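Local coordinates for protein titin (Homo sapiens, PDB 1WAA) that builds the giant elastic filament of striated muscle, the domain here being an immunoglobulin module that probably resists unfolding when the sarcomere is stretched, at residues Glu26-Glu31 / Asp56-Ile61; Val17-Thr22 / Asn66-Met71. All coordinates share one frame; numbering follows the deposited sequence.

Contact 1: residues Glu26-Glu31 / Asp56-Ile61. With ZN (zinc ion), chain B; ZN (zinc ion), chain T.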
loop_
_atom_site.group_PDB
_atom_site.type_symbol
_atom_site.label_atom_id
_atom_site.label_comp_id
_atom_site.label_asym_id
_atom_site.label_seq_id
_atom_site.Cartn_x
_atom_site.Cartn_y
_atom_site.Cartn_z
ATOM N N GLU C 26 5.177 14.177 12.773
ATOM C CA GLU C 26 5.065 12.724 12.613
ATOM C C GLU C 26 4.625 12.090 13.917
ATOM O O GLU C 26 4.971 12.552 15.006
ATOM C CB GLU C 26 6.364 12.024 12.111
ATOM C CG GLU C 26 7.581 12.278 12.942
ATOM C CD GLU C 26 8.629 11.151 12.975
ATOM O OE1 GLU C 26 9.736 11.432 13.466
ATOM O OE2 GLU C 26 8.408 9.960 12.548
ATOM N N ILE C 27 3.831 11.064 13.747
ATOM C CA ILE C 27 3.309 10.275 14.854
ATOM C C ILE C 27 3.328 8.808 14.415
ATOM O O ILE C 27 3.105 8.486 13.226
ATOM C CB ILE C 27 1.870 10.761 15.226
ATOM C CG1 ILE C 27 1.268 9.923 16.362
ATOM C CG2 ILE C 27 0.927 10.747 14.030
ATOM C CD1 ILE C 27 -0.113 10.367 16.764
ATOM N N GLU C 28 3.617 7.930 15.362
ATOM C CA GLU C 28 3.614 6.499 15.085
ATOM C C GLU C 28 2.529 5.829 15.916
ATOM O O GLU C 28 2.419 6.053 17.121
ATOM C CB GLU C 28 4.952 5.870 15.405
ATOM C CG GLU C 28 4.990 4.400 15.014
ATOM C CD GLU C 28 6.366 3.784 15.166
ATOM O OE1 GLU C 28 6.503 2.804 15.945
ATOM O OE2 GLU C 28 7.358 4.261 14.520
ATOM N N LEU C 29 1.726 5.016 15.259
ATOM C CA LEU C 29 0.630 4.302 15.925
ATOM C C LEU C 29 1.060 2.860 16.213
ATOM O O LEU C 29 2.118 2.412 15.753
ATOM C CB LEU C 29 -0.574 4.275 15.006
ATOM C CG LEU C 29 -1.588 5.426 15.097
ATOM C CD1 LEU C 29 -1.027 6.734 15.659
ATOM C CD2 LEU C 29 -2.265 5.678 13.740
ATOM N N SER C 30 0.232 2.145 16.964
ATOM C CA SER C 30 0.527 0.756 17.322
ATOM C C SER C 30 0.251 -0.218 16.159
ATOM O O SER C 30 0.641 -1.381 16.216
ATOM C CB SER C 30 -0.289 0.315 18.548
ATOM O OG SER C 30 -1.675 0.434 18.306
ATOM N N GLU C 31 -0.428 0.255 15.122
ATOM C CA GLU C 31 -0.783 -0.601 13.985
ATOM C C GLU C 31 -0.664 0.150 12.675
ATOM O O GLU C 31 -0.919 1.363 12.626
ATOM C CB GLU C 31 -2.237 -1.091 14.128
ATOM C CG GLU C 31 -2.459 -2.014 15.314
ATOM C CD GLU C 31 -2.025 -3.448 15.039
ATOM O OE1 GLU C 31 -2.116 -3.912 13.846
ATOM O OE2 GLU C 31 -1.587 -4.149 16.013
ATOM N N ASP C 56 2.304 5.855 5.906
ATOM C CA ASP C 56 3.212 4.762 5.522
ATOM C C ASP C 56 3.350 3.830 6.718
ATOM O O ASP C 56 4.032 4.163 7.684
ATOM C CB ASP C 56 4.587 5.319 5.094
ATOM C CG ASP C 56 5.585 4.213 4.718
ATOM O OD1 ASP C 56 5.244 3.007 4.804
ATOM O OD2 ASP C 56 6.748 4.498 4.311
ATOM N N GLY C 57 2.679 2.679 6.627
ATOM C CA GLY C 57 2.665 1.679 7.704
ATOM C C GLY C 57 2.121 2.349 8.960
ATOM O O GLY C 57 1.045 2.965 8.935
ATOM N N LYS C 58 2.892 2.273 10.027
ATOM C CA LYS C 58 2.467 2.804 11.328
ATOM C C LYS C 58 2.668 4.306 11.464
ATOM O O LYS C 58 2.250 4.907 12.465
ATOM C CB LYS C 58 3.251 2.122 12.450
ATOM C CG LYS C 58 2.886 0.671 12.631
ATOM C CD LYS C 58 3.483 0.114 13.902
ATOM C CE LYS C 58 4.892 -0.401 13.682
ATOM N NZ LYS C 58 5.659 -0.485 14.946
ATOM N N LYS C 59 3.291 4.897 10.463
ATOM C CA LYS C 59 3.633 6.309 10.491
ATOM C C LYS C 59 2.588 7.187 9.834
ATOM O O LYS C 59 2.034 6.841 8.790
ATOM C CB LYS C 59 4.958 6.525 9.741
ATOM C CG LYS C 59 6.136 5.962 10.474
ATOM C CD LYS C 59 6.511 6.831 11.661
ATOM C CE LYS C 59 8.004 6.935 11.796
ATOM N NZ LYS C 59 8.417 6.833 13.204
ATOM N N HIS C 60 2.326 8.314 10.472
ATOM C CA HIS C 60 1.492 9.352 9.865
ATOM C C HIS C 60 2.294 10.652 9.893
ATOM O O HIS C 60 2.869 11.013 10.924
ATOM C CB HIS C 60 0.181 9.532 10.595
ATOM C CG HIS C 60 -0.846 8.488 10.220
ATOM N ND1 HIS C 60 -0.856 7.230 10.799
ATOM C CD2 HIS C 60 -1.876 8.511 9.338
ATOM C CE1 HIS C 60 -1.860 6.535 10.289
ATOM N NE2 HIS C 60 -2.489 7.288 9.412
ATOM N N ILE C 61 2.323 11.335 8.758
ATOM C CA ILE C 61 3.086 12.581 8.636
ATOM C C ILE C 61 2.247 13.682 7.980
ATOM O O ILE C 61 1.427 13.419 7.087
ATOM C CB ILE C 61 4.373 12.305 7.805
ATOM C CG1 ILE C 61 5.352 11.426 8.618
ATOM C CG2 ILE C 61 5.086 13.602 7.344
ATOM C CD1 ILE C 61 6.301 10.624 7.746
HETATM ZN ZN ZN B . 10.769 9.523 13.531
HETATM ZN ZN ZN T . 6.650 2.187 3.895
HETATM O O HOH W 1 -1.388 3.478 10.835
HETATM O O HOH W 2 10.272 8.548 15.304
HETATM O O HOH W 3 6.891 1.163 5.852
HETATM O O HOH W 4 5.623 0.133 3.709
HETATM O O HOH W 5 9.021 2.611 4.482
#

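Contact 2: residues Val17-Thr22 / Asn66-Met71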
loop_
_atom_site.group_PDB
_atom_site.type_symbol
_atom_site.label_atom_id
_atom_site.label_comp_id
_atom_site.label_asym_id
_atom_site.label_seq_id
_atom_site.Cartn_x
_atom_site.Cartn_y
_atom_site.Cartn_z
ATOM N N VAL C 17 9.368 26.752 13.583
ATOM C CA VAL C 17 9.664 26.979 12.179
ATOM C C VAL C 17 9.665 28.491 11.960
ATOM O O VAL C 17 8.891 29.177 12.594
ATOM C CB VAL C 17 8.613 26.261 11.260
ATOM C CG1 VAL C 17 7.199 26.876 11.376
ATOM C CG2 VAL C 17 9.051 26.233 9.836
ATOM N N PHE C 18 10.543 28.980 11.081
ATOM C CA PHE C 18 10.561 30.401 10.714
ATOM C C PHE C 18 9.589 30.627 9.552
ATOM O O PHE C 18 9.262 29.696 8.801
ATOM C CB PHE C 18 11.973 30.862 10.317
ATOM C CG PHE C 18 12.954 30.877 11.466
ATOM C CD1 PHE C 18 13.966 29.926 11.550
ATOM C CD2 PHE C 18 12.844 31.820 12.487
ATOM C CE1 PHE C 18 14.884 29.938 12.610
ATOM C CE2 PHE C 18 13.766 31.835 13.552
ATOM C CZ PHE C 18 14.773 30.874 13.602
ATOM N N VAL C 19 9.166 31.868 9.399
ATOM C CA VAL C 19 8.166 32.184 8.397
ATOM C C VAL C 19 8.686 31.786 7.026
ATOM O O VAL C 19 9.822 32.105 6.658
ATOM C CB VAL C 19 7.865 33.680 8.432
ATOM C CG1 VAL C 19 6.972 34.123 7.262
ATOM C CG2 VAL C 19 7.200 34.070 9.759
ATOM N N GLY C 20 7.851 31.081 6.288
ATOM C CA GLY C 20 8.170 30.691 4.919
ATOM C C GLY C 20 8.822 29.317 4.819
ATOM O O GLY C 20 8.928 28.753 3.729
ATOM N N GLU C 21 9.277 28.781 5.929
ATOM C CA GLU C 21 9.894 27.449 5.911
ATOM C C GLU C 21 8.815 26.382 6.082
ATOM O O GLU C 21 7.635 26.687 6.303
ATOM C CB GLU C 21 10.936 27.324 7.021
ATOM C CG GLU C 21 12.163 28.214 6.820
ATOM C CD GLU C 21 13.017 27.806 5.630
ATOM O OE1 GLU C 21 13.162 28.608 4.653
ATOM O OE2 GLU C 21 13.576 26.675 5.645
ATOM N N THR C 22 9.199 25.111 5.965
ATOM C CA THR C 22 8.198 24.050 6.125
ATOM C C THR C 22 8.385 23.290 7.453
ATOM O O THR C 22 9.498 23.102 7.963
ATOM C CB THR C 22 8.105 23.094 4.868
ATOM O OG1 THR C 22 8.287 21.711 5.215
ATOM C CG2 THR C 22 9.072 23.442 3.778
ATOM N N ASN C 66 5.498 26.699 3.541
ATOM C CA ASN C 66 5.329 28.146 3.561
ATOM C C ASN C 66 4.587 28.608 4.819
ATOM O O ASN C 66 3.597 29.332 4.749
ATOM C CB ASN C 66 4.560 28.549 2.298
ATOM C CG ASN C 66 4.544 30.027 2.083
ATOM O OD1 ASN C 66 5.422 30.733 2.596
ATOM N ND2 ASN C 66 3.569 30.532 1.348
ATOM N N CYS C 67 5.079 28.164 5.965
ATOM C CA CYS C 67 4.462 28.482 7.263
ATOM C C CYS C 67 4.423 29.977 7.533
ATOM O O CYS C 67 5.364 30.708 7.215
ATOM C CB CYS C 67 5.223 27.793 8.375
ATOM S SG CYS C 67 4.802 26.005 8.420
ATOM N N GLN C 68 3.302 30.399 8.121
ATOM C CA GLN C 68 3.042 31.815 8.427
ATOM C C GLN C 68 2.736 31.970 9.932
ATOM O O GLN C 68 2.354 31.015 10.611
ATOM C CB GLN C 68 1.891 32.340 7.546
ATOM C CG GLN C 68 2.188 32.260 6.027
ATOM C CD GLN C 68 3.369 33.129 5.579
ATOM O OE1 GLN C 68 3.527 34.260 6.050
ATOM N NE2 GLN C 68 4.199 32.635 4.664
ATOM N N LEU C 69 2.942 33.176 10.427
ATOM C CA LEU C 69 2.768 33.502 11.847
ATOM C C LEU C 69 1.402 33.086 12.420
ATOM O O LEU C 69 1.311 32.595 13.556
ATOM C CB LEU C 69 2.926 35.009 12.033
ATOM C CG LEU C 69 4.109 35.522 12.863
ATOM C CD1 LEU C 69 5.398 34.725 12.679
ATOM C CD2 LEU C 69 4.373 36.983 12.505
ATOM N N GLY C 70 0.353 33.292 11.642
ATOM C CA GLY C 70 -1.011 32.988 12.086
ATOM C C GLY C 70 -1.246 31.489 12.285
ATOM O O GLY C 70 -2.200 31.077 12.943
ATOM N N MET C 71 -0.379 30.663 11.730
ATOM C CA MET C 71 -0.518 29.200 11.870
ATOM C C MET C 71 -0.077 28.653 13.248
ATOM O O MET C 71 -0.341 27.491 13.565
ATOM C CB MET C 71 0.267 28.502 10.770
ATOM C CG MET C 71 -0.329 28.796 9.377
ATOM S SD MET C 71 0.712 28.200 8.080
ATOM C CE MET C 71 0.943 26.493 8.453
HETATM O O HOH W 6 8.180 26.205 2.664
#

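Contact 1: residues Glu26-Glu31 / Asp56-Ile61
Ile27 and His60 form the hydrogen-bonded antiparallel pair that ties strand 23-29 to strand 59-64, the B and E strands of one sheet of an immunoglobulin I-set sandwich. The short strand segments run at 157° to each other. Ile27 N reaches His60 O at 3.0 Å and His60 N returns to Ile27 O at 2.9 Å; the ladder ends with Leu29 N on Lys58 O at 2.8 Å, Lys58 being third in the type II' turn Asp56-Lys59 that joins strand 51-56 to 59-64.

Charged groups dominate the face that Glu26, Glu28 and Lys59 share with Ile61. With CG anti to the backbone N (chi1 -175°), Glu28 extends between two lysines. Its OE2 takes Lys59 NZ at 3.1 Å on the anti side, 15° out of the carboxylate plane, while OE1 meets Lys58 NZ at a looser 3.5 Å. A leucine here would probably leave Lys58 without its carboxylate mate and take one carboxylate from Lys59, whose ammonium also pairs with an acidic side chain of another protein chain. Glu26 binds zinc through both oxygens, OE1 the nearer, with a water and two atoms of another protein chain; Asp56 OD1 and OD2 hold a second zinc with three waters.

Apolar contacts fill the inward face, where Ile27 and Leu29 touch Phe77. Ile27 CG2 rests 3.7 Å from His60 CB, and Leu29 CD2 approaches the imidazole obliquely, 3.6 Å from the buried, unpartnered His60 ND1.

Contact 2: residues Val17-Thr22 / Asn66-Met71
Methyl CG1 of Val19 stands off the plane of the Gln68 carboxamide, on one side of it and displaced past its oxygen and nitrogen, 3.7 Å from Gln68 OE1 and a little farther from CD and NE2. The amide nitrogen turns back on its own segment, giving weak bonds to Asn66 O and OD1, and Asn66 OD1 in turn lies 3.6 Å from Gly20 CA. The Cys67 carbonyl receives Gly20 N at 2.7 Å in the carbonyl plane; Val19 CA makes a longer C-H contact with the same oxygen.

The turn Phe18-Glu21, type II and leading out of strand 15-18, meets the loop that follows strand 59-64, closing one end of the immunoglobulin sandwich. Cys67 N completes a two-bond backbone link by donating to Glu21 O at 3.0 Å, and a water bridges Gly20 O and Asn66 N. Gly20 occupies the third position of the turn (phi 93°), where a side chain would press on the preceding carbonyl oxygen.

Apolar packing flanks these bonds. Val17 CG1, set between its backbone N and carbonyl carbon (chi1 67°), comes within 3.7 Å of Cys67 CB, with Leu88 and Val90 of strand 82-91 also against Val17. Val19 CG2 presses closely on Leu69 CD1 at 3.5 Å.

Because both direct hydrogen bonds join main-chain atoms, this link probably depends more on the shape of turn and loop than on particular side chains, which add mainly van der Waals contact.

Overall arrangement
Contact 1 is largely buried and joins two neighbouring strands of one sheet; contact 2 is partly buried and joins a turn to a loop. Their centres lie 24 Å apart on opposite sides of the chain's centre, and no atoms touch between them. Both nevertheless involve consecutive parts of the chain: 17-22 leads into strand 23-29, while 66-71 follows strand 59-64, so contact 1 is nested within the loop that contact 2 closes. Their chemistry differs accordingly. Contact 1 combines a regular strand ladder with a charged outer face and metal binding, partly shared with another chain, whereas contact 2 relies on two backbone bonds, a water and small apolar patches, untouched by other chains of the assembly.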